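Local coordinates for protein trichomaglin (Trichosanthes lepiniana, PDB 1SGL) that probably cleaves RNA as an S-like ribonuclease of the T2 family, at residues Y7-L12 with K178-F183; P55-G60 with Y102-T107; I68-G73 with G115-F120; E77-Y82 with E95-Q100. All coordinates share one frame; numbering follows the deposited sequence.

Contact 1: residues Y7-L12 with K178-F183; sequences YFILAL and KLSLCF. With SO4 (sulfate ion), chain D.
Leu10 and Phe183 meet on one face of two antiparallel strands, where CE1 of the phenylalanine lies 3.9 Å from Leu10 CB. The contact is made by the edge of the ring. With CG set anti to its own carbonyl carbon (chi1 -59°), Phe183 runs along the sheet toward Leu10. The stems of Phe183 and Phe8, a hydrogen-bonded pair, meet CB to CB at 4.5 Å; the edge of the Phe183 ring also comes near Phe8 O, and the Phe8 ring leads off elsewhere. Leu12, Leu179 and Leu181 extend this apolar face. Ile9, Ala11, Ser180 and Cys182 lie on the reverse, where Ile9 CG2 rests against Ser180 CB at 3.7 Å. The Tyr7 ring turns its edge to the carbonyl oxygen of Phe183, which lies in the ring plane. Six backbone hydrogen bonds join Phe8, Leu10 and Leu12 to Phe183, Leu181 and Leu179, the straightest running from Leu10 N to Leu181 O (2.8 Å, 174° at the hydrogen). Ser180 OG stands 3.1 Å from O2 of a sulfate ion that Arg46 and Lys167 also bind. The Cys182 side chain is tied to Cys192 by a disulfide. In the antiparallel sheet, strand 7-14 lies between 40-47 and 176-184; the leucine and phenylalanine face is covered by helix 116-129, through Thr123, Leu126 and Phe127, and by Val132 of helix 132-139.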
# COMPACT_ATOMS: atom_id res chain seq x y z
N TYR A 7 0.86 16.59 -2.97
CA TYR A 7 0.41 15.48 -2.14
C TYR A 7 1.21 14.19 -2.17
O TYR A 7 2.01 13.95 -3.07
CB TYR A 7 -1.04 15.16 -2.51
CG TYR A 7 -1.93 16.38 -2.65
CD1 TYR A 7 -2.19 16.94 -3.90
CD2 TYR A 7 -2.51 16.97 -1.52
CE1 TYR A 7 -3.01 18.07 -4.03
CE2 TYR A 7 -3.32 18.09 -1.64
CZ TYR A 7 -3.57 18.63 -2.89
OH TYR A 7 -4.36 19.74 -3.00
N PHE A 8 0.97 13.37 -1.15
CA PHE A 8 1.58 12.06 -1.02
C PHE A 8 0.48 11.03 -1.25
O PHE A 8 -0.69 11.27 -0.95
CB PHE A 8 2.14 11.85 0.39
CG PHE A 8 3.46 12.53 0.64
CD1 PHE A 8 3.54 13.63 1.50
CD2 PHE A 8 4.62 12.06 0.04
CE1 PHE A 8 4.77 14.25 1.75
CE2 PHE A 8 5.85 12.67 0.28
CZ PHE A 8 5.93 13.76 1.14
N ILE A 9 0.86 9.88 -1.79
CA ILE A 9 -0.08 8.81 -2.00
C ILE A 9 0.43 7.60 -1.23
O ILE A 9 1.60 7.22 -1.35
CB ILE A 9 -0.19 8.40 -3.48
CG1 ILE A 9 -0.64 9.59 -4.32
CG2 ILE A 9 -1.18 7.24 -3.62
CD1 ILE A 9 -0.71 9.29 -5.80
N LEU A 10 -0.45 7.01 -0.42
CA LEU A 10 -0.14 5.81 0.34
C LEU A 10 -0.90 4.69 -0.37
O LEU A 10 -2.13 4.65 -0.32
CB LEU A 10 -0.62 5.91 1.79
CG LEU A 10 -0.50 4.63 2.64
CD1 LEU A 10 0.95 4.19 2.73
CD2 LEU A 10 -1.07 4.90 4.03
N ALA A 11 -0.16 3.82 -1.04
CA ALA A 11 -0.76 2.71 -1.78
C ALA A 11 -0.84 1.45 -0.94
O ALA A 11 0.15 1.00 -0.36
CB ALA A 11 0.06 2.45 -3.03
N LEU A 12 -2.04 0.88 -0.86
CA LEU A 12 -2.27 -0.35 -0.11
C LEU A 12 -2.75 -1.43 -1.06
O LEU A 12 -3.46 -1.14 -2.03
CB LEU A 12 -3.34 -0.13 0.97
CG LEU A 12 -3.10 0.99 1.98
CD1 LEU A 12 -4.26 0.99 2.99
CD2 LEU A 12 -1.77 0.78 2.70
N LYS A 178 -6.07 -2.61 -5.20
CA LYS A 178 -5.40 -1.58 -4.43
C LYS A 178 -6.34 -0.50 -3.94
O LYS A 178 -7.39 -0.24 -4.53
CB LYS A 178 -4.31 -0.94 -5.30
CG LYS A 178 -3.45 -1.95 -6.04
CD LYS A 178 -2.73 -1.34 -7.25
CE LYS A 178 -1.65 -0.35 -6.85
NZ LYS A 178 -2.20 0.87 -6.21
N LEU A 179 -5.94 0.14 -2.85
CA LEU A 179 -6.70 1.23 -2.28
C LEU A 179 -5.64 2.23 -1.87
O LEU A 179 -4.71 1.90 -1.15
CB LEU A 179 -7.51 0.76 -1.06
CG LEU A 179 -8.41 1.83 -0.43
CD1 LEU A 179 -9.49 1.16 0.41
CD2 LEU A 179 -7.58 2.78 0.43
N SER A 180 -5.78 3.46 -2.37
CA SER A 180 -4.81 4.50 -2.06
C SER A 180 -5.42 5.67 -1.30
O SER A 180 -6.57 6.04 -1.54
CB SER A 180 -4.19 5.03 -3.35
OG SER A 180 -3.62 3.97 -4.11
N LEU A 181 -4.65 6.23 -0.37
CA LEU A 181 -5.09 7.38 0.39
C LEU A 181 -4.16 8.53 0.02
O LEU A 181 -2.96 8.33 -0.23
CB LEU A 181 -5.01 7.13 1.91
CG LEU A 181 -5.90 6.04 2.52
CD1 LEU A 181 -5.61 5.92 4.00
CD2 LEU A 181 -7.36 6.36 2.28
N CYS A 182 -4.70 9.74 -0.04
CA CYS A 182 -3.91 10.90 -0.40
C CYS A 182 -3.72 11.80 0.83
O CYS A 182 -4.60 11.88 1.69
CB CYS A 182 -4.58 11.62 -1.58
SG CYS A 182 -4.60 10.51 -3.03
N PHE A 183 -2.56 12.44 0.93
CA PHE A 183 -2.25 13.32 2.06
C PHE A 183 -1.50 14.57 1.59
O PHE A 183 -0.79 14.53 0.58
CB PHE A 183 -1.34 12.60 3.07
CG PHE A 183 -1.93 11.34 3.65
CD1 PHE A 183 -1.78 10.12 2.99
CD2 PHE A 183 -2.61 11.37 4.86
CE1 PHE A 183 -2.31 8.95 3.54
CE2 PHE A 183 -3.14 10.21 5.42
CZ PHE A 183 -2.99 8.99 4.75
S SO4 D . -2.60 4.76 -8.06
O1 SO4 D . -1.96 3.87 -9.06
O2 SO4 D . -2.03 4.49 -6.72
O3 SO4 D . -4.05 4.49 -8.05
O4 SO4 D . -2.35 6.17 -8.42

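Contact 2: residues P55-G60 with Y102-T107; sequences PSCCTG and YEKHGT. With SO4 (sulfate ion), chain B.
Cys57 and Cys58 present successive backbone amides to the segment 102-107. Cys57 N gives a hydrogen bond to Lys104 O (3.0 Å), coming in well to the side of the carbonyl at a C=O...N angle of 112°. Cys58 N bonds to Thr107 OG1 (2.9 Å), nearly straight at 164°. That hydroxyl lies between its backbone N and carbonyl carbon (chi1 56°), a setting from which it also donates to Glu103 O at 2.7 Å, so one oxygen links loop and helix. Were a valine here, the hydroxyl would be absent, and both Cys58 N and Glu103 O would probably lose their mate. Weaker C-H...O contacts run from Ser56 CA to Lys104 O and from Cys57 CA to Glu103 O. Among apolar contacts, Ser56 CB lies 3.7 Å from Lys104 CG, while the threonine methyls of Thr59 and Thr107 are modelled too close to be trusted in detail. A water bridges Pro55 O (2.8 Å) and His105 ND1 (2.6 Å), tethering the ring at one edge. From its other nitrogen, NE2, His105 donates to sulfate O2 at 2.7 Å, and Lys104, its chain extended, adds a weak bond from NZ. Disulfides to Cys90 and Cys108 fix Cys57 and Cys58 covalently. The Lys-His-Gly-Thr run is a signature of the T2 ribonucleases, and a sulfate shared by His105, His43 and Gln101 is consistent with a phosphate site in the active-site cleft.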
# COMPACT_ATOMS: atom_id res chain seq x y z
N PRO A 55 9.57 11.84 -11.56
CA PRO A 55 10.85 11.42 -10.97
C PRO A 55 10.81 10.14 -10.14
O PRO A 55 9.79 9.78 -9.55
CB PRO A 55 11.25 12.63 -10.13
CG PRO A 55 10.66 13.76 -10.88
CD PRO A 55 9.30 13.25 -11.24
N SER A 56 11.96 9.46 -10.11
CA SER A 56 12.15 8.23 -9.36
C SER A 56 13.65 8.15 -9.14
O SER A 56 14.42 8.58 -10.00
CB SER A 56 11.69 7.03 -10.19
OG SER A 56 12.54 6.84 -11.31
N CYS A 57 14.07 7.61 -8.00
CA CYS A 57 15.50 7.51 -7.71
C CYS A 57 16.07 8.92 -7.73
O CYS A 57 16.67 9.33 -8.72
CB CYS A 57 16.19 6.65 -8.77
SG CYS A 57 15.44 5.00 -8.98
N CYS A 58 15.90 9.64 -6.63
CA CYS A 58 16.36 11.02 -6.54
C CYS A 58 17.68 11.30 -5.83
O CYS A 58 18.16 12.43 -5.85
CB CYS A 58 15.26 11.88 -5.90
SG CYS A 58 13.84 12.17 -7.00
N THR A 59 18.28 10.29 -5.22
CA THR A 59 19.53 10.53 -4.51
C THR A 59 20.65 9.55 -4.86
O THR A 59 21.81 9.80 -4.53
CB THR A 59 19.33 10.48 -2.99
OG1 THR A 59 20.48 11.03 -2.33
CG2 THR A 59 19.16 9.04 -2.52
N GLY A 60 20.31 8.45 -5.51
CA GLY A 60 21.33 7.47 -5.84
C GLY A 60 21.98 7.01 -4.55
O GLY A 60 23.15 6.61 -4.53
N TYR A 102 11.87 2.75 -0.97
CA TYR A 102 12.63 3.85 -0.41
C TYR A 102 13.51 4.57 -1.45
O TYR A 102 13.50 5.79 -1.53
CB TYR A 102 13.54 3.38 0.72
CG TYR A 102 14.45 4.50 1.17
CD1 TYR A 102 13.92 5.62 1.82
CD2 TYR A 102 15.81 4.50 0.85
CE1 TYR A 102 14.72 6.70 2.15
CE2 TYR A 102 16.62 5.59 1.17
CZ TYR A 102 16.07 6.69 1.82
OH TYR A 102 16.83 7.79 2.14
N GLU A 103 14.27 3.80 -2.23
CA GLU A 103 15.16 4.38 -3.23
C GLU A 103 14.40 5.04 -4.39
O GLU A 103 14.72 6.15 -4.80
CB GLU A 103 16.10 3.31 -3.78
CG GLU A 103 17.04 2.67 -2.76
CD GLU A 103 18.07 1.75 -3.42
OE1 GLU A 103 17.69 0.99 -4.35
OE2 GLU A 103 19.25 1.78 -3.01
N LYS A 104 13.40 4.34 -4.91
CA LYS A 104 12.64 4.86 -6.03
C LYS A 104 11.72 6.04 -5.69
O LYS A 104 11.55 6.95 -6.51
CB LYS A 104 11.81 3.73 -6.65
CG LYS A 104 11.23 4.05 -8.01
CD LYS A 104 10.46 2.86 -8.56
CE LYS A 104 9.82 3.20 -9.90
NZ LYS A 104 8.96 2.08 -10.39
N HIS A 105 11.15 6.06 -4.49
CA HIS A 105 10.22 7.13 -4.13
C HIS A 105 10.57 7.96 -2.89
O HIS A 105 10.44 9.18 -2.91
CB HIS A 105 8.82 6.55 -3.94
CG HIS A 105 8.33 5.75 -5.11
ND1 HIS A 105 8.21 6.29 -6.37
CD2 HIS A 105 7.92 4.46 -5.20
CE1 HIS A 105 7.75 5.36 -7.20
NE2 HIS A 105 7.57 4.25 -6.51
N GLY A 106 10.99 7.29 -1.83
CA GLY A 106 11.32 7.99 -0.60
C GLY A 106 12.38 9.06 -0.77
O GLY A 106 12.34 10.10 -0.11
N THR A 107 13.34 8.81 -1.65
CA THR A 107 14.42 9.76 -1.89
C THR A 107 13.88 11.04 -2.54
O THR A 107 14.39 12.13 -2.31
CB THR A 107 15.51 9.15 -2.80
OG1 THR A 107 14.92 8.70 -4.02
CG2 THR A 107 16.17 7.96 -2.11
S SO4 B . 5.96 1.13 -7.73
O1 SO4 B . 5.97 1.07 -9.20
O2 SO4 B . 7.22 1.73 -7.26
O3 SO4 B . 5.84 -0.24 -7.20
O4 SO4 B . 4.82 1.93 -7.26
O HOH W 1 8.74 8.73 -7.12

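Contact 3: residues I68-G73 with G115-F120; sequences IMPFFG and GEWNYF
Phe71 lays the far end of its ring over one face of the Trp117 indole, with CZ 3.5 Å above the plane and offset toward the rim. The two rings are inclined at 31° to each other, and their side chains cross at about a right angle. Pro70 approaches the same indole from its edge, in the ring plane, CG being 3.4 Å from Trp117 NE1; this CG also stands over the centre of the Phe71 ring, so the proline fills the corner between the two aromatics. Phe71 reaches deeper too, its CD1 lying 3.8 Å from Phe120 CB, and Ile68 CG1 packs on Phe120 CE2 at 4.0 Å. A smaller alanine at Phe71 would probably open a gap between Trp117 and Phe120 and leave the indole face without its cover. This packing joins the starts of two helices of the T2 ribonuclease fold, 72-78 and 116-129, for which Phe71 and Gly115 are the N-cap residues. Phe71 is placed by a tight turn in which its N bonds to Ile68 O (2.7 Å), and by a first torsion that sets CG anti to the carbonyl carbon (chi1 -54°). Lys121 and Leu124 of helix 116-129 touch its ring as well. Farther out, Phe120 meets the ring of Trp79, and Ile68 leans on Phe63. The helix start is itself pinned by Glu116 OE2, which accepts from Asp64 N, and by Tyr119 OH, bonded to Leu45 O.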
# COMPACT_ATOMS: atom_id res chain seq x y z
N ILE A 68 16.43 0.03 9.54
CA ILE A 68 15.06 -0.47 9.65
C ILE A 68 14.76 -1.03 11.04
O ILE A 68 13.61 -1.03 11.48
CB ILE A 68 14.82 -1.62 8.63
CG1 ILE A 68 14.54 -1.05 7.25
CG2 ILE A 68 13.66 -2.50 9.08
CD1 ILE A 68 14.30 -2.12 6.20
N MET A 69 15.81 -1.51 11.72
CA MET A 69 15.71 -2.14 13.03
C MET A 69 14.48 -1.96 13.90
O MET A 69 13.75 -2.92 14.16
CB MET A 69 16.95 -1.81 13.87
CG MET A 69 16.76 -2.17 15.34
SD MET A 69 18.28 -2.17 16.26
CE MET A 69 18.12 -3.76 17.13
N PRO A 70 14.24 -0.74 14.39
CA PRO A 70 13.06 -0.56 15.24
C PRO A 70 11.71 -0.76 14.54
O PRO A 70 10.67 -0.46 15.12
CB PRO A 70 13.23 0.87 15.76
CG PRO A 70 13.91 1.55 14.63
CD PRO A 70 14.94 0.54 14.17
N PHE A 71 11.71 -1.27 13.32
CA PHE A 71 10.45 -1.47 12.59
C PHE A 71 10.31 -2.85 11.98
O PHE A 71 9.24 -3.18 11.46
CB PHE A 71 10.33 -0.43 11.47
CG PHE A 71 10.50 0.99 11.91
CD1 PHE A 71 11.32 1.86 11.20
CD2 PHE A 71 9.80 1.48 13.01
CE1 PHE A 71 11.45 3.20 11.57
CE2 PHE A 71 9.92 2.81 13.39
CZ PHE A 71 10.75 3.67 12.67
N PHE A 72 11.36 -3.66 12.04
CA PHE A 72 11.33 -4.98 11.43
C PHE A 72 10.07 -5.83 11.62
O PHE A 72 9.51 -6.33 10.64
CB PHE A 72 12.55 -5.80 11.86
CG PHE A 72 12.68 -7.09 11.12
CD1 PHE A 72 12.86 -7.10 9.75
CD2 PHE A 72 12.63 -8.30 11.80
CE1 PHE A 72 12.98 -8.30 9.05
CE2 PHE A 72 12.75 -9.51 11.12
CZ PHE A 72 12.93 -9.51 9.74
N GLY A 73 9.64 -6.01 12.86
CA GLY A 73 8.46 -6.81 13.12
C GLY A 73 7.24 -6.25 12.43
O GLY A 73 6.46 -6.99 11.84
N GLY A 115 15.58 10.81 4.85
CA GLY A 115 16.19 9.56 5.25
C GLY A 115 15.28 8.36 5.45
O GLY A 115 14.07 8.49 5.67
N GLU A 116 15.90 7.18 5.40
CA GLU A 116 15.22 5.91 5.56
C GLU A 116 14.32 5.82 6.78
O GLU A 116 13.13 5.56 6.67
CB GLU A 116 16.23 4.78 5.66
CG GLU A 116 16.76 4.32 4.34
CD GLU A 116 17.69 3.14 4.50
OE1 GLU A 116 17.27 2.12 5.09
OE2 GLU A 116 18.84 3.23 4.04
N TRP A 117 14.92 6.02 7.95
CA TRP A 117 14.20 5.94 9.20
C TRP A 117 12.86 6.66 9.19
O TRP A 117 11.82 6.06 9.46
CB TRP A 117 15.05 6.50 10.34
CG TRP A 117 14.60 6.02 11.66
CD1 TRP A 117 14.72 4.75 12.15
CD2 TRP A 117 13.91 6.78 12.65
NE1 TRP A 117 14.15 4.67 13.39
CE2 TRP A 117 13.64 5.90 13.73
CE3 TRP A 117 13.48 8.11 12.74
CZ2 TRP A 117 12.97 6.32 14.88
CZ3 TRP A 117 12.81 8.52 13.89
CH2 TRP A 117 12.56 7.62 14.95
N ASN A 118 12.90 7.95 8.89
CA ASN A 118 11.71 8.78 8.84
C ASN A 118 10.72 8.30 7.79
O ASN A 118 9.51 8.44 7.97
CB ASN A 118 12.13 10.23 8.57
CG ASN A 118 10.97 11.20 8.68
OD1 ASN A 118 10.21 11.19 9.65
ND2 ASN A 118 10.83 12.06 7.67
N TYR A 119 11.22 7.74 6.69
CA TYR A 119 10.36 7.25 5.64
C TYR A 119 9.50 6.08 6.15
O TYR A 119 8.28 6.10 6.03
CB TYR A 119 11.18 6.79 4.44
CG TYR A 119 10.36 6.23 3.30
CD1 TYR A 119 9.48 7.04 2.57
CD2 TYR A 119 10.45 4.88 2.96
CE1 TYR A 119 8.72 6.51 1.51
CE2 TYR A 119 9.71 4.35 1.92
CZ TYR A 119 8.85 5.16 1.19
OH TYR A 119 8.13 4.61 0.16
N PHE A 120 10.14 5.07 6.73
CA PHE A 120 9.40 3.93 7.26
C PHE A 120 8.56 4.31 8.46
O PHE A 120 7.44 3.84 8.61
CB PHE A 120 10.36 2.79 7.60
CG PHE A 120 11.06 2.23 6.41
CD1 PHE A 120 10.33 1.62 5.39
CD2 PHE A 120 12.43 2.38 6.25
CE1 PHE A 120 10.96 1.17 4.23
CE2 PHE A 120 13.07 1.93 5.09
CZ PHE A 120 12.33 1.33 4.08

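Contact 4: residues E77-Y82 with E95-Q100; sequences EYWPTY and EILWGQ. With SO4 (sulfate ion), chain C.
Trp98 takes hold of Trp79 twice, through the backbone and through the ring. Its indole NE1 donates to the carbonyl oxygen of Trp79 at 2.7 Å, almost straight (167°) and with the acceptor within 7° of the indole plane. The same edge then points at the face of the Trp79 indole, CD1 of Trp98 lying 3.5 Å from CD1 of Trp79. The five-membered rings form a T-shaped pair with planes at 74°. This buried N-H thus fixes the rotation of Trp98 while satisfying a carbonyl of the first residue beyond helix 72-78. Leu97 comes to the edge of the Trp79 ring, in its plane, with CD2 3.5 Å from Trp79 CD1; its CG lies anti to the backbone N, which carries this methyl also to within 3.4 Å of Pro80 O. Thr81 lies alongside, its CA 4.1 Å from Leu97 CD2. Beyond them a sulfate, probably from the crystallisation liquor, accepts a bond from Tyr82 N to its O3 at 2.9 Å, with a weak one from Thr81 OG1. The contact joins the end of helix 72-78 to the start of helix 97-106. Trp79 is covered by Tyr119 and Thr123 of helix 116-129 and by Ile42 of strand 40-47, its NE1 pointing a weak hydrogen bond at His43 O, while Leu97 reaches Glu87 of strand 87-88.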
# COMPACT_ATOMS: atom_id res chain seq x y z
N GLU A 77 4.95 -7.84 9.10
CA GLU A 77 3.53 -8.08 9.24
C GLU A 77 2.67 -7.17 8.36
O GLU A 77 1.72 -7.63 7.72
CB GLU A 77 3.11 -7.91 10.69
CG GLU A 77 1.85 -8.68 11.05
CD GLU A 77 1.09 -8.06 12.20
OE1 GLU A 77 1.73 -7.71 13.23
OE2 GLU A 77 -0.15 -7.94 12.08
N TYR A 78 3.00 -5.89 8.31
CA TYR A 78 2.20 -4.94 7.54
C TYR A 78 2.71 -4.51 6.17
O TYR A 78 1.97 -3.90 5.40
CB TYR A 78 1.96 -3.69 8.39
CG TYR A 78 1.23 -4.00 9.67
CD1 TYR A 78 1.81 -3.72 10.90
CD2 TYR A 78 -0.04 -4.56 9.65
CE1 TYR A 78 1.15 -3.99 12.09
CE2 TYR A 78 -0.72 -4.84 10.83
CZ TYR A 78 -0.11 -4.55 12.05
OH TYR A 78 -0.78 -4.82 13.23
N TRP A 79 3.96 -4.84 5.86
CA TRP A 79 4.54 -4.45 4.59
C TRP A 79 5.22 -5.64 3.89
O TRP A 79 6.34 -5.53 3.42
CB TRP A 79 5.56 -3.34 4.84
CG TRP A 79 5.89 -2.47 3.67
CD1 TRP A 79 5.95 -2.83 2.36
CD2 TRP A 79 6.30 -1.10 3.73
NE1 TRP A 79 6.39 -1.77 1.59
CE2 TRP A 79 6.61 -0.70 2.41
CE3 TRP A 79 6.44 -0.18 4.77
CZ2 TRP A 79 7.05 0.59 2.11
CZ3 TRP A 79 6.88 1.10 4.47
CH2 TRP A 79 7.18 1.47 3.15
N PRO A 80 4.53 -6.80 3.82
CA PRO A 80 5.14 -7.97 3.17
C PRO A 80 5.21 -7.80 1.67
O PRO A 80 4.66 -6.84 1.12
CB PRO A 80 4.19 -9.09 3.56
CG PRO A 80 2.85 -8.40 3.48
CD PRO A 80 3.13 -7.08 4.20
N THR A 81 5.90 -8.72 1.00
CA THR A 81 5.99 -8.67 -0.45
C THR A 81 5.08 -9.78 -0.97
O THR A 81 4.73 -10.69 -0.23
CB THR A 81 7.44 -8.90 -0.94
OG1 THR A 81 7.48 -8.76 -2.37
CG2 THR A 81 7.93 -10.29 -0.58
N TYR A 82 4.67 -9.69 -2.23
CA TYR A 82 3.79 -10.70 -2.79
C TYR A 82 4.43 -11.41 -3.98
O TYR A 82 3.75 -12.08 -4.75
CB TYR A 82 2.44 -10.07 -3.17
CG TYR A 82 1.62 -9.66 -1.96
CD1 TYR A 82 1.11 -10.62 -1.09
CD2 TYR A 82 1.43 -8.31 -1.64
CE1 TYR A 82 0.42 -10.25 0.06
CE2 TYR A 82 0.74 -7.94 -0.49
CZ TYR A 82 0.24 -8.91 0.36
OH TYR A 82 -0.43 -8.54 1.50
N GLU A 95 16.51 -5.38 -5.24
CA GLU A 95 16.25 -4.98 -3.87
C GLU A 95 14.98 -5.59 -3.33
O GLU A 95 14.14 -6.06 -4.10
CB GLU A 95 16.12 -3.46 -3.79
CG GLU A 95 17.41 -2.69 -3.99
CD GLU A 95 18.01 -2.26 -2.68
OE1 GLU A 95 18.08 -3.10 -1.75
OE2 GLU A 95 18.41 -1.08 -2.56
N ILE A 96 14.84 -5.61 -2.01
CA ILE A 96 13.62 -6.12 -1.40
C ILE A 96 12.66 -4.94 -1.48
O ILE A 96 13.09 -3.79 -1.52
CB ILE A 96 13.82 -6.49 0.08
CG1 ILE A 96 14.58 -5.37 0.79
CG2 ILE A 96 14.55 -7.81 0.19
CD1 ILE A 96 14.77 -5.60 2.27
N LEU A 97 11.36 -5.23 -1.50
CA LEU A 97 10.32 -4.22 -1.59
C LEU A 97 10.61 -2.94 -0.80
O LEU A 97 10.60 -1.85 -1.37
CB LEU A 97 8.98 -4.80 -1.14
CG LEU A 97 7.77 -3.88 -1.23
CD1 LEU A 97 7.49 -3.52 -2.69
CD2 LEU A 97 6.56 -4.57 -0.61
N TRP A 98 10.88 -3.06 0.49
CA TRP A 98 11.15 -1.89 1.32
C TRP A 98 12.27 -1.03 0.74
O TRP A 98 12.19 0.20 0.75
CB TRP A 98 11.53 -2.31 2.74
CG TRP A 98 10.64 -3.36 3.33
CD1 TRP A 98 9.30 -3.53 3.10
CD2 TRP A 98 11.03 -4.39 4.24
NE1 TRP A 98 8.84 -4.61 3.81
CE2 TRP A 98 9.87 -5.16 4.52
CE3 TRP A 98 12.24 -4.74 4.86
CZ2 TRP A 98 9.89 -6.26 5.38
CZ3 TRP A 98 12.26 -5.84 5.72
CH2 TRP A 98 11.09 -6.58 5.97
N GLY A 99 13.31 -1.69 0.24
CA GLY A 99 14.43 -0.98 -0.34
C GLY A 99 14.06 -0.27 -1.62
O GLY A 99 14.37 0.92 -1.79
N GLN A 100 13.40 -0.99 -2.52
CA GLN A 100 12.98 -0.42 -3.78
C GLN A 100 12.07 0.80 -3.58
O GLN A 100 12.25 1.82 -4.24
CB GLN A 100 12.23 -1.45 -4.62
CG GLN A 100 11.69 -0.87 -5.91
CD GLN A 100 10.33 -1.42 -6.26
OE1 GLN A 100 9.42 -1.41 -5.44
NE2 GLN A 100 10.18 -1.90 -7.49
S SO4 C . 4.53 -6.83 -4.45
O1 SO4 C . 3.34 -5.99 -4.67
O2 SO4 C . 4.26 -8.20 -4.93
O3 SO4 C . 4.84 -6.88 -3.01
O4 SO4 C . 5.68 -6.26 -5.18

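In the fold
Contacts 2, 3 and 4 sit side by side, while contact 1 lies in the sheet, its nearest atoms about 7 Å from each of them. Contacts 3 and 4, with centres 12 Å apart, share one hydrophobic cluster: Ile68 CD1 lies 3.6 Å from Trp98 CE3. Contact 2 joins contact 3 by packing of Tyr102 on Glu116 and Tyr119, and contact 4 through Glu103 OE1, which is hydrogen-bonded to Ser89 OG and lies 2.8 Å from Glu95 OE2, a closeness that would be consistent with a shared proton. The sulfate of contact 2 marks the likely active-site pocket; His43, which helps bind it, lies on strand 40-47, beside 7-12 of contact 1.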